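Local coordinates for periplasmic sugar-binding domain protein (Pseudomonas fluorescens Pf-5, PDB 3H75) that probably binds a sugar in the periplasm, at residues 143-155 and 199-212. Residues are numbered along the deposited sequence; the frame is centred on the assembly and turned at random.
Sequences GHGIELLAFSGLK and LLKRYPKTQLVWSA. With SO4 (sulfate ion), chain C.
L149 and F151 pair with strand 206-211 in parallel register, the two short axes 4.7 Å apart and 14° from exact alignment. L149 N bonds L208 O and L149 O takes W210 N; F151 repeats the pattern with W210 O and A212 N. At the start, E147 O accepts two amides, Q207 N at 2.9 Å and L208 N at 3.3 Å. Strands 146-152 and 206-211 are neighbours in the parallel part of the second domain's sheet in this periplasmic binding protein fold; helix 189-202, which covers the face bearing L149 and F151, leads into the second through a type I turn, Y203 to T206. Branched L149 suits its place by dividing its methyls: CD1 lies 3.6 Å from L200 CD2, CD2 3.8 Å from Y203 CD2. In T206, chi1 of -62° sets OG1 beside the backbone N, where it donates to Y203 O at 2.7 Å, and turns CG2 against L149 CG. With an alanine here, Y203 O would keep the backbone amide but probably miss a second donor, and a gap is likely beside L149. The flat F151 ring reaches L199 CD1 with CZ and receives V209 CG1 at its edge. On the opposite face, small A150 leaves room for W210, whose CE3 lies 3.9 Å from A150 CB. E147 lays its carboxylate against K205 CB and salt-bridges R180, whose guanidinium also bonds the sulfate, probably from the crystallisation liquor, held by R202.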
ATOM      1  N   GLY A 143       8.758 -32.713 -13.782  1.00 37.19           N
ATOM      2  CA  GLY A 143       9.088 -32.421 -15.166  1.00 35.52           C
ATOM      3  C   GLY A 143       8.339 -31.245 -15.766  1.00 34.24           C
ATOM      4  O   GLY A 143       8.751 -30.696 -16.791  1.00 35.02           O
ATOM      5  N   HIS A 144       7.239 -30.851 -15.134  1.00 32.33           N
ATOM      6  CA  HIS A 144       6.443 -29.734 -15.625  1.00 29.45           C
ATOM      7  C   HIS A 144       6.775 -28.476 -14.847  1.00 27.06           C
ATOM      8  O   HIS A 144       6.896 -28.505 -13.623  1.00 27.81           O
ATOM      9  CB  HIS A 144       4.952 -30.022 -15.462  1.00 30.96           C
ATOM     10  CG  HIS A 144       4.533 -31.355 -15.994  1.00 32.10           C
ATOM     11  ND1 HIS A 144       5.208 -32.519 -15.696  1.00 34.01           N
ATOM     12  CD2 HIS A 144       3.481 -31.717 -16.766  1.00 32.85           C
ATOM     13  CE1 HIS A 144       4.590 -33.540 -16.259  1.00 32.82           C
ATOM     14  NE2 HIS A 144       3.539 -33.082 -16.914  1.00 33.23           N
ATOM     15  N   GLY A 145       6.926 -27.371 -15.561  1.00 23.01           N
ATOM     16  CA  GLY A 145       7.210 -26.124 -14.888  1.00 19.07           C
ATOM     17  C   GLY A 145       5.886 -25.454 -14.589  1.00 16.41           C
ATOM     18  O   GLY A 145       4.840 -25.896 -15.061  1.00 16.52           O
ATOM     19  N   ILE A 146       5.925 -24.404 -13.782  1.00 11.52           N
ATOM     20  CA  ILE A 146       4.730 -23.644 -13.444  1.00 10.33           C
ATOM     21  C   ILE A 146       5.021 -22.258 -13.999  1.00 10.75           C
ATOM     22  O   ILE A 146       5.774 -21.491 -13.400  1.00 11.34           O
ATOM     23  CB  ILE A 146       4.523 -23.551 -11.916  1.00 10.95           C
ATOM     24  CG1 ILE A 146       4.233 -24.941 -11.343  1.00 13.01           C
ATOM     25  CG2 ILE A 146       3.371 -22.598 -11.599  1.00 13.04           C
ATOM     26  CD1 ILE A 146       4.132 -24.970  -9.817  1.00 13.41           C
ATOM     27  N   GLU A 147       4.431 -21.933 -15.145  1.00  8.85           N
ATOM     28  CA  GLU A 147       4.688 -20.643 -15.764  1.00  8.69           C
ATOM     29  C   GLU A 147       3.933 -19.506 -15.104  1.00  8.11           C
ATOM     30  O   GLU A 147       2.744 -19.611 -14.799  1.00  8.09           O
ATOM     31  CB  GLU A 147       4.427 -20.728 -17.267  1.00 10.14           C
ATOM     32  CG  GLU A 147       5.362 -21.763 -17.898  1.00 14.34           C
ATOM     33  CD  GLU A 147       5.561 -21.599 -19.389  1.00 16.45           C
ATOM     34  OE1 GLU A 147       5.038 -20.627 -19.970  1.00 17.38           O
ATOM     35  OE2 GLU A 147       6.260 -22.454 -19.979  1.00 19.69           O
ATOM     36  N   LEU A 148       4.665 -18.417 -14.892  1.00  7.53           N
ATOM     37  CA  LEU A 148       4.175 -17.230 -14.207  1.00  7.00           C
ATOM     38  C   LEU A 148       4.385 -15.926 -14.963  1.00  6.11           C
ATOM     39  O   LEU A 148       5.396 -15.745 -15.640  1.00  7.86           O
ATOM     40  CB  LEU A 148       4.908 -17.122 -12.867  1.00  6.87           C
ATOM     41  CG  LEU A 148       4.866 -15.800 -12.096  1.00  7.22           C
ATOM     42  CD1 LEU A 148       3.558 -15.681 -11.335  1.00  9.26           C
ATOM     43  CD2 LEU A 148       6.047 -15.761 -11.126  1.00  7.32           C
ATOM     44  N   LEU A 149       3.419 -15.020 -14.834  1.00  8.35           N
ATOM     45  CA  LEU A 149       3.516 -13.690 -15.420  1.00  6.36           C
ATOM     46  C   LEU A 149       3.442 -12.758 -14.220  1.00  6.54           C
ATOM     47  O   LEU A 149       2.707 -13.033 -13.267  1.00  7.17           O
ATOM     48  CB  LEU A 149       2.341 -13.389 -16.362  1.00  8.70           C
ATOM     49  CG  LEU A 149       2.316 -14.152 -17.689  1.00  8.90           C
ATOM     50  CD1 LEU A 149       1.051 -13.788 -18.468  1.00 10.80           C
ATOM     51  CD2 LEU A 149       3.556 -13.808 -18.513  1.00 10.77           C
ATOM     52  N   ALA A 150       4.206 -11.675 -14.248  1.00  6.22           N
ATOM     53  CA  ALA A 150       4.178 -10.721 -13.145  1.00  7.26           C
ATOM     54  C   ALA A 150       3.946  -9.303 -13.646  1.00  8.45           C
ATOM     55  O   ALA A 150       4.553  -8.867 -14.622  1.00  8.83           O
ATOM     56  CB  ALA A 150       5.475 -10.787 -12.350  1.00  8.89           C
ATOM     57  N   PHE A 151       3.048  -8.597 -12.972  1.00  8.08           N
ATOM     58  CA  PHE A 151       2.729  -7.218 -13.315  1.00  8.60           C
ATOM     59  C   PHE A 151       3.114  -6.364 -12.123  1.00  9.65           C
ATOM     60  O   PHE A 151       2.508  -6.470 -11.055  1.00 10.05           O
ATOM     61  CB  PHE A 151       1.230  -7.079 -13.593  1.00 10.26           C
ATOM     62  CG  PHE A 151       0.793  -7.749 -14.858  1.00 10.65           C
ATOM     63  CD1 PHE A 151       0.738  -7.038 -16.052  1.00 13.69           C
ATOM     64  CD2 PHE A 151       0.481  -9.104 -14.871  1.00 11.73           C
ATOM     65  CE1 PHE A 151       0.387  -7.663 -17.239  1.00 12.02           C
ATOM     66  CE2 PHE A 151       0.128  -9.743 -16.059  1.00 11.81           C
ATOM     67  CZ  PHE A 151       0.081  -9.018 -17.246  1.00 12.61           C
ATOM     68  N   SER A 152       4.127  -5.523 -12.292  1.00  8.82           N
ATOM     69  CA  SER A 152       4.562  -4.670 -11.196  1.00  9.27           C
ATOM     70  C   SER A 152       4.018  -3.263 -11.409  1.00  9.78           C
ATOM     71  O   SER A 152       3.396  -2.993 -12.429  1.00 10.34           O
ATOM     72  CB  SER A 152       6.088  -4.650 -11.113  1.00 11.94           C
ATOM     73  OG  SER A 152       6.512  -4.039  -9.909  1.00 14.98           O
ATOM     74  N   GLY A 153       4.244  -2.375 -10.445  1.00 10.50           N
ATOM     75  CA  GLY A 153       3.740  -1.015 -10.557  1.00 11.16           C
ATOM     76  C   GLY A 153       4.698  -0.076 -11.258  1.00 13.75           C
ATOM     77  O   GLY A 153       5.255  -0.413 -12.301  1.00 15.72           O
ATOM     78  N   LEU A 154       4.868   1.119 -10.700  1.00 12.06           N
ATOM     79  CA  LEU A 154       5.796   2.089 -11.261  1.00 13.56           C
ATOM     80  C   LEU A 154       7.178   1.599 -10.838  1.00 14.19           C
ATOM     81  O   LEU A 154       7.477   1.526  -9.649  1.00 14.49           O
ATOM     82  CB  LEU A 154       5.518   3.486 -10.693  1.00 13.87           C
ATOM     83  CG  LEU A 154       4.258   4.198 -11.201  1.00 15.37           C
ATOM     84  CD1 LEU A 154       3.940   5.383 -10.297  1.00 14.86           C
ATOM     85  CD2 LEU A 154       4.462   4.663 -12.638  1.00 16.57           C
ATOM     86  N   LYS A 155       8.009   1.249 -11.815  1.00 15.32           N
ATOM     87  CA  LYS A 155       9.340   0.719 -11.536  1.00 16.89           C
ATOM     88  C   LYS A 155      10.182   1.505 -10.534  1.00 18.26           C
ATOM     89  O   LYS A 155      10.849   0.912  -9.684  1.00 18.30           O
ATOM     90  CB  LYS A 155      10.130   0.567 -12.840  1.00 18.26           C
ATOM     91  CG  LYS A 155      11.457  -0.168 -12.664  1.00 20.81           C
ATOM     92  CD  LYS A 155      12.188  -0.344 -13.988  1.00 23.23           C
ATOM     93  CE  LYS A 155      13.490  -1.111 -13.793  1.00 24.71           C
ATOM     94  NZ  LYS A 155      14.241  -1.272 -15.066  1.00 26.41           N
ATOM     95  N   LEU A 199       0.609 -10.964 -23.515  1.00 18.26           N
ATOM     96  CA  LEU A 199       1.326 -11.962 -22.726  1.00 18.00           C
ATOM     97  C   LEU A 199       0.616 -13.305 -22.547  1.00 17.75           C
ATOM     98  O   LEU A 199       1.246 -14.360 -22.652  1.00 17.61           O
ATOM     99  CB  LEU A 199       1.678 -11.375 -21.353  1.00 16.88           C
ATOM    100  CG  LEU A 199       2.668 -10.205 -21.376  1.00 16.66           C
ATOM    101  CD1 LEU A 199       2.744  -9.557 -20.003  1.00 17.36           C
ATOM    102  CD2 LEU A 199       4.041 -10.696 -21.822  1.00 17.16           C
ATOM    103  N   LEU A 200      -0.684 -13.282 -22.272  1.00 17.42           N
ATOM    104  CA  LEU A 200      -1.420 -14.525 -22.074  1.00 18.48           C
ATOM    105  C   LEU A 200      -1.566 -15.323 -23.359  1.00 19.24           C
ATOM    106  O   LEU A 200      -1.784 -16.533 -23.322  1.00 19.58           O
ATOM    107  CB  LEU A 200      -2.796 -14.245 -21.465  1.00 18.12           C
ATOM    108  CG  LEU A 200      -2.763 -13.871 -19.981  1.00 17.84           C
ATOM    109  CD1 LEU A 200      -4.153 -13.450 -19.529  1.00 17.26           C
ATOM    110  CD2 LEU A 200      -2.261 -15.062 -19.165  1.00 16.29           C
ATOM    111  N   LYS A 201      -1.445 -14.642 -24.493  1.00 20.58           N
ATOM    112  CA  LYS A 201      -1.545 -15.308 -25.784  1.00 22.71           C
ATOM    113  C   LYS A 201      -0.180 -15.912 -26.109  1.00 21.60           C
ATOM    114  O   LYS A 201      -0.083 -17.031 -26.619  1.00 21.82           O
ATOM    115  CB  LYS A 201      -1.947 -14.303 -26.867  1.00 25.60           C
ATOM    116  CG  LYS A 201      -2.337 -14.941 -28.191  1.00 28.89           C
ATOM    117  CD  LYS A 201      -2.762 -13.889 -29.204  1.00 30.67           C
ATOM    118  CE  LYS A 201      -3.380 -14.529 -30.440  1.00 33.12           C
ATOM    119  NZ  LYS A 201      -2.461 -15.511 -31.083  1.00 33.09           N
ATOM    120  N   ARG A 202       0.870 -15.160 -25.799  1.00 20.53           N
ATOM    121  CA  ARG A 202       2.245 -15.586 -26.037  1.00 19.27           C
ATOM    122  C   ARG A 202       2.671 -16.729 -25.117  1.00 19.00           C
ATOM    123  O   ARG A 202       3.430 -17.610 -25.522  1.00 18.03           O
ATOM    124  CB  ARG A 202       3.196 -14.404 -25.838  1.00 19.85           C
ATOM    125  CG  ARG A 202       4.674 -14.774 -25.830  1.00 21.80           C
ATOM    126  CD  ARG A 202       5.151 -15.232 -27.200  1.00 25.47           C
ATOM    127  NE  ARG A 202       6.561 -15.616 -27.185  1.00 27.56           N
ATOM    128  CZ  ARG A 202       7.023 -16.761 -26.693  1.00 28.50           C
ATOM    129  NH1 ARG A 202       6.188 -17.649 -26.174  1.00 27.32           N
ATOM    130  NH2 ARG A 202       8.325 -17.019 -26.719  1.00 29.31           N
ATOM    131  N   TYR A 203       2.181 -16.704 -23.880  1.00 17.22           N
ATOM    132  CA  TYR A 203       2.523 -17.724 -22.890  1.00 15.67           C
ATOM    133  C   TYR A 203       1.264 -18.419 -22.385  1.00 15.41           C
ATOM    134  O   TYR A 203       0.835 -18.212 -21.248  1.00 14.27           O
ATOM    135  CB  TYR A 203       3.260 -17.075 -21.716  1.00 15.80           C
ATOM    136  CG  TYR A 203       4.503 -16.315 -22.120  1.00 16.92           C
ATOM    137  CD1 TYR A 203       5.638 -16.989 -22.571  1.00 16.68           C
ATOM    138  CD2 TYR A 203       4.546 -14.921 -22.054  1.00 16.59           C
ATOM    139  CE1 TYR A 203       6.782 -16.298 -22.946  1.00 17.38           C
ATOM    140  CE2 TYR A 203       5.690 -14.219 -22.426  1.00 17.60           C
ATOM    141  CZ  TYR A 203       6.804 -14.916 -22.871  1.00 18.25           C
ATOM    142  OH  TYR A 203       7.937 -14.232 -23.246  1.00 20.90           O
ATOM    143  N   PRO A 204       0.650 -19.261 -23.226  1.00 13.65           N
ATOM    144  CA  PRO A 204      -0.569 -19.976 -22.845  1.00 12.98           C
ATOM    145  C   PRO A 204      -0.419 -20.970 -21.691  1.00 12.30           C
ATOM    146  O   PRO A 204      -1.415 -21.371 -21.087  1.00 13.52           O
ATOM    147  CB  PRO A 204      -0.989 -20.656 -24.151  1.00 14.33           C
ATOM    148  CG  PRO A 204       0.320 -20.909 -24.821  1.00 13.70           C
ATOM    149  CD  PRO A 204       1.062 -19.616 -24.597  1.00 15.66           C
ATOM    150  N   LYS A 205       0.810 -21.376 -21.387  1.00 12.27           N
ATOM    151  CA  LYS A 205       1.025 -22.322 -20.297  1.00 11.37           C
ATOM    152  C   LYS A 205       0.969 -21.617 -18.945  1.00 11.94           C
ATOM    153  O   LYS A 205       0.975 -22.264 -17.897  1.00 11.17           O
ATOM    154  CB  LYS A 205       2.374 -23.032 -20.456  1.00 14.82           C
ATOM    155  CG  LYS A 205       2.545 -23.684 -21.819  1.00 19.54           C
ATOM    156  CD  LYS A 205       3.813 -24.519 -21.905  1.00 23.39           C
ATOM    157  CE  LYS A 205       3.680 -25.793 -21.095  1.00 27.43           C
ATOM    158  NZ  LYS A 205       4.816 -26.722 -21.343  1.00 30.62           N
ATOM    159  N   THR A 206       0.903 -20.291 -18.974  1.00 11.67           N
ATOM    160  CA  THR A 206       0.838 -19.522 -17.735  1.00 10.78           C
ATOM    161  C   THR A 206      -0.293 -20.030 -16.846  1.00 10.84           C
ATOM    162  O   THR A 206      -1.429 -20.194 -17.302  1.00 10.50           O
ATOM    163  CB  THR A 206       0.605 -18.014 -18.010  1.00 11.16           C
ATOM    164  OG1 THR A 206       1.708 -17.485 -18.755  1.00 12.16           O
ATOM    165  CG2 THR A 206       0.471 -17.240 -16.686  1.00 11.38           C
ATOM    166  N   GLN A 207       0.020 -20.294 -15.579  1.00  9.06           N
ATOM    167  CA  GLN A 207      -0.986 -20.759 -14.631  1.00  8.38           C
ATOM    168  C   GLN A 207      -1.106 -19.785 -13.471  1.00  7.69           C
ATOM    169  O   GLN A 207      -2.085 -19.819 -12.732  1.00  7.08           O
ATOM    170  CB  GLN A 207      -0.627 -22.132 -14.066  1.00 11.57           C
ATOM    171  CG  GLN A 207      -0.555 -23.236 -15.093  1.00 14.18           C
ATOM    172  CD  GLN A 207      -0.300 -24.577 -14.450  1.00 16.46           C
ATOM    173  OE1 GLN A 207      -1.216 -25.216 -13.926  1.00 19.37           O
ATOM    174  NE2 GLN A 207       0.954 -25.006 -14.465  1.00 14.49           N
ATOM    175  N   LEU A 208      -0.099 -18.929 -13.304  1.00  7.36           N
ATOM    176  CA  LEU A 208      -0.107 -17.964 -12.208  1.00  7.55           C
ATOM    177  C   LEU A 208       0.167 -16.545 -12.680  1.00  6.62           C
ATOM    178  O   LEU A 208       1.019 -16.326 -13.538  1.00  7.37           O
ATOM    179  CB  LEU A 208       0.953 -18.324 -11.166  1.00  7.94           C
ATOM    180  CG  LEU A 208       0.893 -19.691 -10.490  1.00  7.89           C
ATOM    181  CD1 LEU A 208       2.119 -19.834  -9.580  1.00  8.05           C
ATOM    182  CD2 LEU A 208      -0.407 -19.840  -9.706  1.00  8.87           C
ATOM    183  N   VAL A 209      -0.564 -15.584 -12.122  1.00  6.94           N
ATOM    184  CA  VAL A 209      -0.359 -14.177 -12.447  1.00  6.38           C
ATOM    185  C   VAL A 209      -0.249 -13.392 -11.143  1.00  5.90           C
ATOM    186  O   VAL A 209      -1.221 -13.251 -10.396  1.00  7.12           O
ATOM    187  CB  VAL A 209      -1.520 -13.597 -13.290  1.00  7.72           C
ATOM    188  CG1 VAL A 209      -1.260 -12.124 -13.597  1.00  8.80           C
ATOM    189  CG2 VAL A 209      -1.661 -14.386 -14.587  1.00  9.95           C
ATOM    190  N   TRP A 210       0.957 -12.915 -10.868  1.00  6.59           N
ATOM    191  CA  TRP A 210       1.264 -12.125  -9.675  1.00  6.00           C
ATOM    192  C   TRP A 210       1.138 -10.659 -10.088  1.00  7.66           C
ATOM    193  O   TRP A 210       1.711 -10.254 -11.096  1.00  7.61           O
ATOM    194  CB  TRP A 210       2.712 -12.419  -9.259  1.00  5.43           C
ATOM    195  CG  TRP A 210       3.263 -11.697  -8.052  1.00  6.91           C
ATOM    196  CD1 TRP A 210       3.399 -12.203  -6.791  1.00  7.20           C
ATOM    197  CD2 TRP A 210       3.878 -10.398  -8.030  1.00  7.91           C
ATOM    198  NE1 TRP A 210       4.071 -11.310  -5.988  1.00  5.89           N
ATOM    199  CE2 TRP A 210       4.377 -10.194  -6.723  1.00  6.21           C
ATOM    200  CE3 TRP A 210       4.062  -9.391  -8.988  1.00  6.88           C
ATOM    201  CZ2 TRP A 210       5.051  -9.022  -6.349  1.00  6.86           C
ATOM    202  CZ3 TRP A 210       4.735  -8.220  -8.616  1.00  8.56           C
ATOM    203  CH2 TRP A 210       5.220  -8.052  -7.307  1.00  6.31           C
ATOM    204  N   SER A 211       0.371  -9.878  -9.328  1.00  6.61           N
ATOM    205  CA  SER A 211       0.211  -8.447  -9.615  1.00  8.13           C
ATOM    206  C   SER A 211       0.506  -7.624  -8.371  1.00  7.68           C
ATOM    207  O   SER A 211       0.050  -7.959  -7.273  1.00  7.05           O
ATOM    208  CB  SER A 211      -1.207  -8.133 -10.093  1.00  9.95           C
ATOM    209  OG  SER A 211      -1.434  -8.662 -11.386  1.00 13.95           O
ATOM    210  N   ALA A 212       1.268  -6.545  -8.541  1.00  6.42           N
ATOM    211  CA  ALA A 212       1.627  -5.688  -7.416  1.00  6.99           C
ATOM    212  C   ALA A 212       0.456  -4.878  -6.871  1.00  8.27           C
ATOM    213  O   ALA A 212       0.572  -4.244  -5.832  1.00  7.09           O
ATOM    214  CB  ALA A 212       2.785  -4.772  -7.794  1.00  7.00           C
TER
HETATM  215  S   SO4 C 401       8.377 -20.693 -25.161  1.00 26.95           S
HETATM  216  O1  SO4 C 401       8.460 -21.620 -24.013  1.00 20.45           O
HETATM  217  O2  SO4 C 401       7.071 -20.002 -25.115  1.00 21.10           O
HETATM  218  O3  SO4 C 401       9.473 -19.707 -25.088  1.00 20.32           O
HETATM  219  O4  SO4 C 401       8.493 -21.462 -26.416  1.00 21.44           O
HETATM  220  O   HOH W   1       2.635 -23.718 -16.337  1.00 13.73           O
HETATM  221  O   HOH W   2       2.088 -27.368 -15.197  1.00 26.24           O
HETATM  222  O   HOH W   3       3.479 -20.580 -22.276  1.00 17.36           O
HETATM  223  O   HOH W   4       6.556 -25.195 -18.920  1.00 27.93           O